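Local coordinates for regulatory protein RecX (Lactobacillus salivarius, PDB 3E3V) that probably modulates the activity of the recombinase RecA and is represented here by the part that holds its three three-helix domains, at residues 84-89 with 149-154; 74-79 with 107-112; 30-35 with 68-73; 141-146 with 158-163. All blocks are in the same frame, centred on the assembly; numbering follows the deposited sequence.

In the fold
Followed from the N terminus, the chain first closes a loop at contact 3, where the loop after helix 14-29 meets helix 67-81 and the first three-helix domain is tied to the second. That helix runs on into contact 2, which closes when the chain returns after helix 100-107; contacts 3 and 2 thus lie in series and share a helix. Contact 1 opens at the start of helix 86-94, inside the loop of contact 2, and closes beyond it, so the two cross; it joins the second domain to the third. Contact 4 pairs two helices of the third domain and crosses contact 1. Contacts 3 and 4 lie about 32 Å apart, centre to centre.

Contact 1 of 4, residues 84-89 with 149-154; sequences KGPKVI and KGFSYD
Gly85 and Gly150 bring the two backbones to 4.1 Å, CA to CA, where the N-cap of helix 86-94 meets the Schellman motif that ends helix 135-148. Two backbone bonds cross: Gly85 N donates to Lys149 O at 2.6 Å, nearly straight at 173°, and Lys87 N, in the first turn of its helix, donates to Gly150 O at 3.1 Å. Gly150 has a positive phi (105°), and a CB on either glycine would run into backbone atoms opposite.

The CA of Gly85 sits over the centre of the Phe151 ring, 3.6 Å from its centroid, in a CH-pi contact, while Pro86 CD passes 4.0 Å from Phe151 CD1. Lys87 CG lies 3.3 Å from Gly150 O; beyond CG the chain runs extended, and NZ makes a weak bond to a water that donates to Phe151 O. Lys149 NZ forms a salt bridge with Asp83.

The junction between the second and third three-helix domains is thus bonded directly through main chain alone, with side chains packed round it. Amides at the start of one helix meet carbonyls at the end of another, so that the two helix dipoles are probably complementary, and the closeness depends on two glycines.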
loop_
_atom_site.group_PDB
_atom_site.type_symbol
_atom_site.label_atom_id
_atom_site.label_comp_id
_atom_site.label_asym_id
_atom_site.label_seq_id
_atom_site.Cartn_x
_atom_site.Cartn_y
_atom_site.Cartn_z
ATOM N N LYS A 84 5.861 3.492 7.069
ATOM C CA LYS A 84 5.795 4.113 5.733
ATOM C C LYS A 84 4.688 5.171 5.580
ATOM O O LYS A 84 3.617 5.057 6.175
ATOM C CB LYS A 84 5.619 3.030 4.654
ATOM C CG LYS A 84 6.741 1.984 4.617
ATOM C CD LYS A 84 8.112 2.653 4.601
ATOM C CE LYS A 84 9.221 1.624 4.469
ATOM N NZ LYS A 84 9.101 0.590 5.526
ATOM N N GLY A 85 4.974 6.201 4.787
ATOM C CA GLY A 85 4.019 7.266 4.544
ATOM C C GLY A 85 3.260 7.024 3.256
ATOM O O GLY A 85 3.584 6.092 2.528
ATOM N N PRO A 86 2.264 7.866 2.928
ATOM C CA PRO A 86 1.426 7.766 1.727
ATOM C C PRO A 86 2.131 7.473 0.421
ATOM O O PRO A 86 1.691 6.610 -0.339
ATOM C CB PRO A 86 0.706 9.122 1.686
ATOM C CG PRO A 86 0.606 9.476 3.134
ATOM C CD PRO A 86 1.984 9.122 3.644
ATOM N N LYS A 87 3.222 8.185 0.152
ATOM C CA LYS A 87 3.928 7.998 -1.112
ATOM C C LYS A 87 4.509 6.609 -1.334
ATOM O O LYS A 87 4.474 6.102 -2.453
ATOM C CB LYS A 87 5.025 9.042 -1.267
ATOM C CG LYS A 87 4.510 10.475 -1.313
ATOM C CD LYS A 87 5.669 11.427 -1.576
ATOM C CE LYS A 87 5.308 12.866 -1.258
ATOM N NZ LYS A 87 6.554 13.699 -1.263
ATOM N N VAL A 88 5.051 5.994 -0.286
ATOM C CA VAL A 88 5.610 4.659 -0.443
ATOM C C VAL A 88 4.462 3.652 -0.483
ATOM O O VAL A 88 4.488 2.689 -1.250
ATOM C CB VAL A 88 6.603 4.314 0.704
ATOM C CG1 VAL A 88 7.040 2.854 0.600
ATOM C CG2 VAL A 88 7.853 5.214 0.589
ATOM N N ILE A 89 3.442 3.879 0.328
ATOM C CA ILE A 89 2.292 2.978 0.339
ATOM C C ILE A 89 1.704 2.948 -1.073
ATOM O O ILE A 89 1.335 1.893 -1.587
ATOM C CB ILE A 89 1.227 3.458 1.366
ATOM C CG1 ILE A 89 1.785 3.282 2.790
ATOM C CG2 ILE A 89 -0.072 2.668 1.207
ATOM C CD1 ILE A 89 0.984 3.983 3.890
ATOM N N LYS A 149 10.619 7.773 3.618
ATOM C CA LYS A 149 9.560 6.867 4.032
ATOM C C LYS A 149 8.211 7.206 3.389
ATOM O O LYS A 149 7.232 6.492 3.583
ATOM C CB LYS A 149 9.420 6.869 5.558
ATOM C CG LYS A 149 10.433 5.969 6.246
ATOM C CD LYS A 149 10.295 6.025 7.756
ATOM C CE LYS A 149 11.522 5.435 8.425
ATOM N NZ LYS A 149 11.816 4.063 7.925
ATOM N N GLY A 150 8.141 8.306 2.650
ATOM C CA GLY A 150 6.888 8.634 1.991
ATOM C C GLY A 150 6.023 9.753 2.536
ATOM O O GLY A 150 4.966 10.019 1.974
ATOM N N PHE A 151 6.437 10.409 3.614
ATOM C CA PHE A 151 5.641 11.510 4.161
ATOM C C PHE A 151 5.908 12.810 3.416
ATOM O O PHE A 151 7.027 13.061 2.975
ATOM C CB PHE A 151 5.928 11.672 5.658
ATOM C CG PHE A 151 5.441 10.509 6.486
ATOM C CD1 PHE A 151 4.093 10.399 6.822
ATOM C CD2 PHE A 151 6.325 9.513 6.908
ATOM C CE1 PHE A 151 3.625 9.311 7.575
ATOM C CE2 PHE A 151 5.879 8.420 7.659
ATOM C CZ PHE A 151 4.525 8.313 7.997
ATOM N N SER A 152 4.874 13.631 3.261
ATOM C CA SER A 152 5.016 14.899 2.543
ATOM C C SER A 152 5.651 15.990 3.410
ATOM O O SER A 152 5.640 15.916 4.646
ATOM C CB SER A 152 3.649 15.403 2.071
ATOM O OG SER A 152 2.927 15.932 3.169
ATOM N N TYR A 153 6.207 17.000 2.748
ATOM C CA TYR A 153 6.830 18.133 3.426
ATOM C C TYR A 153 5.935 18.724 4.503
ATOM O O TYR A 153 6.363 18.901 5.639
ATOM C CB TYR A 153 7.148 19.252 2.435
ATOM C CG TYR A 153 8.497 19.189 1.772
ATOM C CD1 TYR A 153 9.656 18.943 2.511
ATOM C CD2 TYR A 153 8.624 19.446 0.406
ATOM C CE1 TYR A 153 10.906 18.957 1.905
ATOM C CE2 TYR A 153 9.864 19.463 -0.208
ATOM C CZ TYR A 153 11.001 19.217 0.545
ATOM O OH TYR A 153 12.232 19.235 -0.072
ATOM N N ASP A 154 4.701 19.059 4.141
ATOM C CA ASP A 154 3.779 19.664 5.106
ATOM C C ASP A 154 3.581 18.797 6.335
ATOM O O ASP A 154 3.598 19.288 7.455
ATOM C CB ASP A 154 2.414 19.955 4.467
ATOM C CG ASP A 154 2.491 20.995 3.353
ATOM O OD1 ASP A 154 3.474 21.764 3.302
ATOM O OD2 ASP A 154 1.556 21.052 2.531
HETATM O O HOH W 1 8.293 11.702 0.681
#

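Contact 2 of 4, residues 74-79 with 107-112; sequences YVRTMM and LILYTD
Tyr110 N bonds to Leu107 O at 2.8 Å, closing a type I turn that sets Leu107, Leu109 and Tyr110 against one flank of helix 67-81. Across the contact the interaction is then one of shape and polarisability. Met79 CG lies over the centre of the Tyr110 ring, 3.5 Å from the centroid and only 10° off the ring normal, a CH-pi contact, and the two side chains run alongside in opposing senses. The sulfur follows obliquely, Met79 SD being 4.5 Å from the same centroid, which makes a Met-aromatic contact. Beyond it the chain bends (chi3 64°), bringing Met79 CE to 3.5 Å from Leu109 O.

One turn earlier, Val75 divides its branches: CG2 meets Leu107 CD2 at 4.0 Å, and CG1 faces Leu109 CB. Arg76 offers a flat face instead, and Leu109 CD1 rests over its centre, 3.6 Å from Arg76 CZ. An alanine in place of Tyr110 would strip Met79 of the ring under its CG and is likely to set its thioether free to turn.

Tyr110 is also packed by Ile89 of helix 86-94, by Gln115 and Lys118 of helix 112-129, and by Phe151. The turn is therefore wedged where helices 67-81, 86-94 and 112-129 converge, joining helices 67-81 and 86-94 to helix 112-129, much of which falls in the third three-helix domain.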
loop_
_atom_site.group_PDB
_atom_site.type_symbol
_atom_site.label_atom_id
_atom_site.label_comp_id
_atom_site.label_asym_id
_atom_site.label_seq_id
_atom_site.Cartn_x
_atom_site.Cartn_y
_atom_site.Cartn_z
ATOM N N TYR A 74 -4.769 -2.914 2.421
ATOM C CA TYR A 74 -3.323 -2.739 2.363
ATOM C C TYR A 74 -2.969 -1.475 3.138
ATOM O O TYR A 74 -2.082 -1.493 3.986
ATOM C CB TYR A 74 -2.832 -2.608 0.921
ATOM C CG TYR A 74 -1.316 -2.465 0.837
ATOM C CD1 TYR A 74 -0.476 -3.519 1.210
ATOM C CD2 TYR A 74 -0.728 -1.264 0.444
ATOM C CE1 TYR A 74 0.916 -3.376 1.201
ATOM C CE2 TYR A 74 0.664 -1.109 0.430
ATOM C CZ TYR A 74 1.474 -2.168 0.812
ATOM O OH TYR A 74 2.838 -2.018 0.837
ATOM N N VAL A 75 -3.681 -0.384 2.851
ATOM C CA VAL A 75 -3.458 0.899 3.522
ATOM C C VAL A 75 -3.623 0.781 5.037
ATOM O O VAL A 75 -2.812 1.294 5.808
ATOM C CB VAL A 75 -4.436 1.990 2.978
ATOM C CG1 VAL A 75 -4.497 3.198 3.929
ATOM C CG2 VAL A 75 -3.977 2.442 1.602
ATOM N N ARG A 76 -4.665 0.089 5.473
ATOM C CA ARG A 76 -4.884 -0.086 6.909
ATOM C C ARG A 76 -3.725 -0.899 7.500
ATOM O O ARG A 76 -3.204 -0.583 8.568
ATOM C CB ARG A 76 -6.222 -0.802 7.149
ATOM C CG ARG A 76 -7.449 0.042 6.778
ATOM C CD ARG A 76 -8.724 -0.481 7.448
ATOM N NE ARG A 76 -9.866 0.419 7.268
ATOM C CZ ARG A 76 -10.706 0.370 6.237
ATOM N NH1 ARG A 76 -10.537 -0.545 5.288
ATOM N NH2 ARG A 76 -11.707 1.240 6.145
ATOM N N THR A 77 -3.324 -1.952 6.802
ATOM C CA THR A 77 -2.215 -2.766 7.263
ATOM C C THR A 77 -0.939 -1.935 7.441
ATOM O O THR A 77 -0.338 -1.956 8.514
ATOM C CB THR A 77 -1.964 -3.927 6.289
ATOM O OG1 THR A 77 -3.083 -4.828 6.352
ATOM C CG2 THR A 77 -0.677 -4.688 6.657
ATOM N N MET A 78 -0.546 -1.187 6.406
ATOM C CA MET A 78 0.656 -0.364 6.484
ATOM C C MET A 78 0.571 0.725 7.565
ATOM O O MET A 78 1.563 1.010 8.227
ATOM C CB MET A 78 0.977 0.246 5.109
ATOM C CG MET A 78 1.339 -0.787 4.028
ATOM S SD MET A 78 2.696 -1.922 4.434
ATOM C CE MET A 78 4.071 -0.863 4.125
ATOM N N MET A 79 -0.608 1.320 7.750
ATOM C CA MET A 79 -0.826 2.351 8.774
ATOM C C MET A 79 -0.561 1.748 10.154
ATOM O O MET A 79 0.040 2.373 11.038
ATOM C CB MET A 79 -2.287 2.843 8.739
ATOM C CG MET A 79 -2.653 3.840 7.647
ATOM S SD MET A 79 -4.461 4.124 7.638
ATOM C CE MET A 79 -4.721 4.870 9.207
ATOM N N LEU A 107 -5.943 5.823 0.085
ATOM C CA LEU A 107 -5.029 6.560 0.951
ATOM C C LEU A 107 -5.714 7.624 1.782
ATOM O O LEU A 107 -5.153 8.132 2.753
ATOM C CB LEU A 107 -3.878 7.146 0.118
ATOM C CG LEU A 107 -2.781 6.089 -0.105
ATOM C CD1 LEU A 107 -1.826 6.495 -1.232
ATOM C CD2 LEU A 107 -2.033 5.900 1.223
ATOM N N ILE A 108 -6.947 7.940 1.415
ATOM C CA ILE A 108 -7.720 8.914 2.161
ATOM C C ILE A 108 -7.869 8.442 3.608
ATOM O O ILE A 108 -8.082 9.251 4.511
ATOM C CB ILE A 108 -9.121 9.089 1.550
ATOM C CG1 ILE A 108 -8.997 9.623 0.116
ATOM C CG2 ILE A 108 -9.948 10.007 2.418
ATOM C CD1 ILE A 108 -8.253 10.933 0.005
ATOM N N LEU A 109 -7.754 7.134 3.831
ATOM C CA LEU A 109 -7.877 6.593 5.184
ATOM C C LEU A 109 -6.693 6.981 6.059
ATOM O O LEU A 109 -6.805 7.005 7.285
ATOM C CB LEU A 109 -8.010 5.064 5.150
ATOM C CG LEU A 109 -9.247 4.488 4.458
ATOM C CD1 LEU A 109 -9.078 2.976 4.283
ATOM C CD2 LEU A 109 -10.508 4.815 5.277
ATOM N N TYR A 110 -5.556 7.288 5.439
ATOM C CA TYR A 110 -4.382 7.673 6.219
ATOM C C TYR A 110 -4.447 9.178 6.444
ATOM O O TYR A 110 -3.750 9.948 5.793
ATOM C CB TYR A 110 -3.085 7.295 5.485
ATOM C CG TYR A 110 -1.918 7.055 6.417
ATOM C CD1 TYR A 110 -2.014 7.376 7.768
ATOM C CD2 TYR A 110 -0.736 6.488 5.957
ATOM C CE1 TYR A 110 -0.983 7.138 8.634
ATOM C CE2 TYR A 110 0.316 6.247 6.822
ATOM C CZ TYR A 110 0.189 6.572 8.163
ATOM O OH TYR A 110 1.226 6.329 9.043
ATOM N N THR A 111 -5.312 9.576 7.376
ATOM C CA THR A 111 -5.535 10.974 7.718
ATOM C C THR A 111 -4.260 11.673 8.182
ATOM O O THR A 111 -3.296 11.023 8.613
ATOM C CB THR A 111 -6.621 11.105 8.823
ATOM O OG1 THR A 111 -6.160 10.488 10.031
ATOM C CG2 THR A 111 -7.919 10.420 8.383
ATOM N N ASP A 112 -4.264 13.001 8.096
ATOM C CA ASP A 112 -3.106 13.793 8.500
ATOM C C ASP A 112 -2.736 13.559 9.951
ATOM O O ASP A 112 -1.566 13.346 10.270
ATOM C CB ASP A 112 -3.363 15.281 8.278
ATOM C CG ASP A 112 -3.328 15.663 6.806
ATOM O OD1 ASP A 112 -3.154 14.765 5.954
ATOM O OD2 ASP A 112 -3.471 16.858 6.501
#

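Contact 3 of 4, residues 30-35 with 68-73; sequences YQLRTR and KNYAES
Tyr70 carries the largest buried surface of this contact, and its ring is met from three directions by the loop that precedes helix 35-39. With CG anti to the backbone N (chi1 -176°), the side chain reaches off helix 67-81 towards that loop. Over one face stands the methyl of Thr34: CG2 lies 3.6 Å from the ring centroid and 15° off the normal, a CH-pi contact displaced towards the rim. At the edge, close to the ring plane, Leu32 O approaches Tyr70 CE1 to 3.4 Å. The junction of Arg33 and Thr34 passes nearby, with Arg33 C 3.7 Å from Tyr70 CD1.

Leu32, second in buried surface, lies alongside the tyrosine, pointing the other way, CB being 4.0 Å from Tyr70 CD1. Its CD2 branch goes on to the helix surface, where it touches Ser73 OG at 3.5 Å and approaches the amide of Asn69. Thr34 splits its roles: the methyl faces the ring, while OG1 bonds to Lys96 O in another loop, and the residue is the N-cap of helix 35-39.

A water bridges the Leu32 carbonyl and the tyrosine hydroxyl, donating to Leu32 O at 2.9 Å and hydrogen-bonded to Tyr70 OH. A leucine replacing Tyr70 would probably leave the Thr34 methyl without its aromatic face and deprive the water of its phenol partner.

The two segments share no direct hydrogen bond. The first and second three-helix domains meet here through ring packing and one bridging water, so that the fit of Tyr70 between Leu32 and Thr34, rather than paired charges, defines this surface contact.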
loop_
_atom_site.group_PDB
_atom_site.type_symbol
_atom_site.label_atom_id
_atom_site.label_comp_id
_atom_site.label_asym_id
_atom_site.label_seq_id
_atom_site.Cartn_x
_atom_site.Cartn_y
_atom_site.Cartn_z
ATOM N N TYR A 30 -6.183 -18.276 -0.010
ATOM C CA TYR A 30 -5.145 -17.913 0.931
ATOM C C TYR A 30 -5.160 -16.396 1.122
ATOM O O TYR A 30 -5.884 -15.874 1.972
ATOM C CB TYR A 30 -3.790 -18.376 0.410
ATOM N N GLN A 31 -4.384 -15.692 0.303
ATOM C CA GLN A 31 -4.279 -14.238 0.389
ATOM C C GLN A 31 -5.259 -13.468 -0.490
ATOM O O GLN A 31 -6.005 -14.044 -1.281
ATOM C CB GLN A 31 -2.848 -13.808 0.037
ATOM C CG GLN A 31 -1.817 -14.127 1.116
ATOM C CD GLN A 31 -0.388 -13.874 0.664
ATOM O OE1 GLN A 31 0.200 -14.676 -0.064
ATOM N NE2 GLN A 31 0.172 -12.749 1.087
ATOM N N LEU A 32 -5.242 -12.151 -0.330
ATOM C CA LEU A 32 -6.082 -11.257 -1.110
ATOM C C LEU A 32 -5.208 -10.928 -2.329
ATOM O O LEU A 32 -3.987 -10.860 -2.204
ATOM C CB LEU A 32 -6.390 -9.995 -0.289
ATOM C CG LEU A 32 -7.750 -9.306 -0.465
ATOM C CD1 LEU A 32 -8.872 -10.238 -0.024
ATOM C CD2 LEU A 32 -7.780 -8.024 0.376
ATOM N N ARG A 33 -5.812 -10.749 -3.502
ATOM C CA ARG A 33 -5.034 -10.457 -4.711
ATOM C C ARG A 33 -5.663 -9.355 -5.557
ATOM O O ARG A 33 -6.890 -9.251 -5.637
ATOM C CB ARG A 33 -4.903 -11.723 -5.571
ATOM C CG ARG A 33 -4.255 -12.908 -4.885
ATOM C CD ARG A 33 -2.795 -12.628 -4.561
ATOM N NE ARG A 33 -2.134 -13.767 -3.933
ATOM C CZ ARG A 33 -0.962 -13.694 -3.305
ATOM N NH1 ARG A 33 -0.319 -12.535 -3.220
ATOM N NH2 ARG A 33 -0.433 -14.781 -2.757
ATOM N N THR A 34 -4.823 -8.532 -6.190
ATOM C CA THR A 34 -5.325 -7.455 -7.036
ATOM C C THR A 34 -5.818 -8.130 -8.294
ATOM O O THR A 34 -5.491 -9.288 -8.543
ATOM C CB THR A 34 -4.227 -6.439 -7.474
ATOM O OG1 THR A 34 -3.327 -7.079 -8.383
ATOM C CG2 THR A 34 -3.451 -5.899 -6.280
ATOM N N ARG A 35 -6.602 -7.408 -9.085
ATOM C CA ARG A 35 -7.112 -7.951 -10.334
ATOM C C ARG A 35 -5.946 -8.390 -11.215
ATOM O O ARG A 35 -5.929 -9.507 -11.729
ATOM C CB ARG A 35 -7.943 -6.895 -11.070
ATOM C CG ARG A 35 -8.337 -7.300 -12.486
ATOM C CD ARG A 35 -9.251 -6.271 -13.141
ATOM N NE ARG A 35 -9.549 -6.631 -14.524
ATOM C CZ ARG A 35 -10.521 -6.093 -15.253
ATOM N NH1 ARG A 35 -11.312 -5.159 -14.736
ATOM N NH2 ARG A 35 -10.700 -6.484 -16.507
ATOM N N LYS A 68 -10.771 -2.045 -4.810
ATOM C CA LYS A 68 -11.014 -1.005 -3.804
ATOM C C LYS A 68 -10.785 -1.602 -2.416
ATOM O O LYS A 68 -10.162 -0.984 -1.551
ATOM C CB LYS A 68 -12.445 -0.473 -3.915
ATOM C CG LYS A 68 -12.882 0.412 -2.754
ATOM C CD LYS A 68 -14.339 0.835 -2.929
ATOM C CE LYS A 68 -15.077 0.894 -1.590
ATOM N NZ LYS A 68 -14.496 1.901 -0.675
ATOM N N ASN A 69 -11.282 -2.818 -2.213
ATOM C CA ASN A 69 -11.107 -3.498 -0.938
ATOM C C ASN A 69 -9.640 -3.912 -0.742
ATOM O O ASN A 69 -9.112 -3.844 0.362
ATOM C CB ASN A 69 -12.005 -4.728 -0.867
ATOM C CG ASN A 69 -11.808 -5.504 0.410
ATOM O OD1 ASN A 69 -11.998 -4.976 1.508
ATOM N ND2 ASN A 69 -11.420 -6.764 0.282
ATOM N N TYR A 70 -8.986 -4.357 -1.810
ATOM C CA TYR A 70 -7.577 -4.738 -1.698
ATOM C C TYR A 70 -6.777 -3.537 -1.190
ATOM O O TYR A 70 -6.093 -3.609 -0.171
ATOM C CB TYR A 70 -7.002 -5.148 -3.057
ATOM C CG TYR A 70 -5.561 -5.634 -2.958
ATOM C CD1 TYR A 70 -5.274 -6.983 -2.730
ATOM C CD2 TYR A 70 -4.493 -4.739 -3.038
ATOM C CE1 TYR A 70 -3.953 -7.433 -2.582
ATOM C CE2 TYR A 70 -3.169 -5.178 -2.888
ATOM C CZ TYR A 70 -2.908 -6.522 -2.663
ATOM O OH TYR A 70 -1.610 -6.966 -2.522
ATOM N N ALA A 71 -6.871 -2.432 -1.923
ATOM C CA ALA A 71 -6.154 -1.203 -1.591
ATOM C C ALA A 71 -6.452 -0.676 -0.192
ATOM O O ALA A 71 -5.553 -0.222 0.510
ATOM C CB ALA A 71 -6.461 -0.124 -2.641
ATOM N N GLU A 72 -7.716 -0.725 0.225
ATOM C CA GLU A 72 -8.059 -0.236 1.550
ATOM C C GLU A 72 -7.445 -1.057 2.683
ATOM O O GLU A 72 -6.962 -0.501 3.668
ATOM C CB GLU A 72 -9.580 -0.155 1.712
ATOM C CG GLU A 72 -10.130 1.214 1.347
ATOM C CD GLU A 72 -11.646 1.277 1.390
ATOM O OE1 GLU A 72 -12.240 0.693 2.321
ATOM O OE2 GLU A 72 -12.236 1.924 0.498
ATOM N N SER A 73 -7.461 -2.377 2.550
ATOM C CA SER A 73 -6.893 -3.220 3.589
ATOM C C SER A 73 -5.366 -3.077 3.598
ATOM O O SER A 73 -4.737 -3.102 4.661
ATOM C CB SER A 73 -7.294 -4.672 3.360
ATOM O OG SER A 73 -6.845 -5.105 2.094
HETATM O O HOH W 2 -1.291 -9.838 -1.982
#

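Contact 4 of 4, residues 141-146 with 158-163; sequences KIKQSL and TIIQEL
Ile142 and Leu163 meet end to end across two helices of the third three-helix domain, with Ile142 CD1 3.9 Å from Leu163 CD2. Leu163 sends its chain across by placing CG anti to the backbone N (chi1 -176°), whereas Ile142 extends CG1 from beside its own backbone N. A second such pair lies one turn further along helix 135-148: Leu146 CD1 faces Ile159 CD1 at 4.0 Å and stands almost as close to the other branch of that isoleucine, Ile159 CG2, at 4.1 Å.

To one side of these two pairs lies Ile160. Its CD1 approaches Ile142 CG2 at 4.3 Å, while its flank is covered by Lys143, whose aliphatic chain crosses it at about a right angle. Lys143 CE rests 4.0 Å from Ile160 CG1, and the chain bends at its last torsion. The ammonium beyond has a long, weak ion pair with Asp157, so the lysine joins an apolar stem to a polar end at the margin of the interface.

The axes of the two segments approach to 11.2 Å, with 138° between their directions, well inclined from antiparallel, a distance spanned by branched side chains from both helices. Helix 112-129 adds Ala123 and Leu126 against Ile142, and Phe151 and Ile156 pack on Leu146.

Chemically this is a hydrocarbon core without polar bonds between the two segments: dispersion and the burial of methyl groups hold the helices together, and the one charged participant contributes its methylenes to the edge of that core.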
loop_
_atom_site.group_PDB
_atom_site.type_symbol
_atom_site.label_atom_id
_atom_site.label_comp_id
_atom_site.label_asym_id
_atom_site.label_seq_id
_atom_site.Cartn_x
_atom_site.Cartn_y
_atom_site.Cartn_z
ATOM N N LYS A 141 18.332 15.325 9.546
ATOM C CA LYS A 141 18.349 13.868 9.450
ATOM C C LYS A 141 16.938 13.307 9.619
ATOM O O LYS A 141 16.550 12.387 8.916
ATOM C CB LYS A 141 19.265 13.261 10.519
ATOM C CG LYS A 141 20.759 13.477 10.305
ATOM C CD LYS A 141 21.544 12.867 11.468
ATOM C CE LYS A 141 23.056 12.922 11.266
ATOM N NZ LYS A 141 23.507 14.318 11.047
ATOM N N ILE A 142 16.175 13.860 10.553
ATOM C CA ILE A 142 14.815 13.376 10.781
ATOM C C ILE A 142 13.909 13.656 9.575
ATOM O O ILE A 142 13.178 12.770 9.128
ATOM C CB ILE A 142 14.216 13.988 12.087
ATOM C CG1 ILE A 142 14.998 13.465 13.308
ATOM C CG2 ILE A 142 12.761 13.590 12.238
ATOM C CD1 ILE A 142 14.671 14.176 14.619
ATOM N N LYS A 143 13.970 14.875 9.042
ATOM C CA LYS A 143 13.165 15.233 7.874
ATOM C C LYS A 143 13.491 14.305 6.706
ATOM O O LYS A 143 12.608 13.851 5.981
ATOM C CB LYS A 143 13.458 16.673 7.448
ATOM C CG LYS A 143 12.864 17.726 8.362
ATOM C CD LYS A 143 13.702 19.000 8.347
ATOM C CE LYS A 143 13.023 20.120 9.112
ATOM N NZ LYS A 143 11.762 20.530 8.431
ATOM N N GLN A 144 14.779 14.043 6.539
ATOM C CA GLN A 144 15.295 13.196 5.475
ATOM C C GLN A 144 14.743 11.778 5.600
ATOM O O GLN A 144 14.273 11.179 4.626
ATOM C CB GLN A 144 16.823 13.187 5.563
ATOM C CG GLN A 144 17.548 12.518 4.414
ATOM C CD GLN A 144 19.059 12.580 4.589
ATOM O OE1 GLN A 144 19.628 13.665 4.771
ATOM N NE2 GLN A 144 19.717 11.418 4.549
ATOM N N SER A 145 14.805 11.237 6.807
ATOM C CA SER A 145 14.305 9.892 7.055
ATOM C C SER A 145 12.804 9.804 6.730
ATOM O O SER A 145 12.352 8.872 6.058
ATOM C CB SER A 145 14.564 9.505 8.521
ATOM O OG SER A 145 14.101 8.188 8.781
ATOM N N LEU A 146 12.036 10.781 7.206
ATOM C CA LEU A 146 10.593 10.808 6.957
ATOM C C LEU A 146 10.262 10.967 5.463
ATOM O O LEU A 146 9.267 10.417 4.985
ATOM C CB LEU A 146 9.941 11.941 7.766
ATOM C CG LEU A 146 9.942 11.749 9.279
ATOM C CD1 LEU A 146 9.538 13.032 9.992
ATOM C CD2 LEU A 146 9.004 10.622 9.622
ATOM N N THR A 158 4.729 19.629 10.313
ATOM C CA THR A 158 3.820 19.515 11.444
ATOM C C THR A 158 4.416 18.552 12.478
ATOM O O THR A 158 4.283 18.760 13.686
ATOM C CB THR A 158 2.444 19.017 10.962
ATOM O OG1 THR A 158 1.947 19.938 9.986
ATOM C CG2 THR A 158 1.437 18.923 12.132
ATOM N N ILE A 159 5.082 17.504 12.001
ATOM C CA ILE A 159 5.716 16.538 12.902
ATOM C C ILE A 159 6.837 17.235 13.682
ATOM O O ILE A 159 6.967 17.052 14.896
ATOM C CB ILE A 159 6.308 15.352 12.117
ATOM C CG1 ILE A 159 5.174 14.454 11.598
ATOM C CG2 ILE A 159 7.288 14.576 12.994
ATOM C CD1 ILE A 159 5.614 13.455 10.514
ATOM N N ILE A 160 7.636 18.032 12.972
ATOM C CA ILE A 160 8.741 18.775 13.574
ATOM C C ILE A 160 8.233 19.760 14.632
ATOM O O ILE A 160 8.859 19.927 15.683
ATOM C CB ILE A 160 9.539 19.563 12.501
ATOM C CG1 ILE A 160 10.192 18.594 11.516
ATOM C CG2 ILE A 160 10.602 20.433 13.164
ATOM C CD1 ILE A 160 11.140 17.610 12.164
ATOM N N GLN A 161 7.107 20.416 14.356
ATOM C CA GLN A 161 6.536 21.369 15.309
ATOM C C GLN A 161 6.097 20.592 16.547
ATOM O O GLN A 161 6.264 21.048 17.679
ATOM C CB GLN A 161 5.336 22.104 14.681
ATOM C CG GLN A 161 4.523 22.979 15.640
ATOM C CD GLN A 161 3.399 23.746 14.933
ATOM O OE1 GLN A 161 2.944 23.356 13.850
ATOM N NE2 GLN A 161 2.940 24.833 15.551
ATOM N N GLU A 162 5.555 19.401 16.316
ATOM C CA GLU A 162 5.079 18.537 17.385
ATOM C C GLU A 162 6.231 18.047 18.254
ATOM O O GLU A 162 6.147 18.064 19.483
ATOM C CB GLU A 162 4.346 17.336 16.789
ATOM C CG GLU A 162 3.161 16.864 17.606
ATOM C CD GLU A 162 2.112 17.945 17.746
ATOM O OE1 GLU A 162 1.703 18.504 16.702
ATOM O OE2 GLU A 162 1.700 18.236 18.893
ATOM N N LEU A 163 7.305 17.613 17.602
ATOM C CA LEU A 163 8.493 17.109 18.287
ATOM C C LEU A 163 9.129 18.155 19.191
ATOM O O LEU A 163 9.566 17.832 20.295
ATOM C CB LEU A 163 9.532 16.635 17.269
ATOM C CG LEU A 163 10.799 15.983 17.833
ATOM C CD1 LEU A 163 10.492 14.553 18.268
ATOM C CD2 LEU A 163 11.901 15.989 16.766
#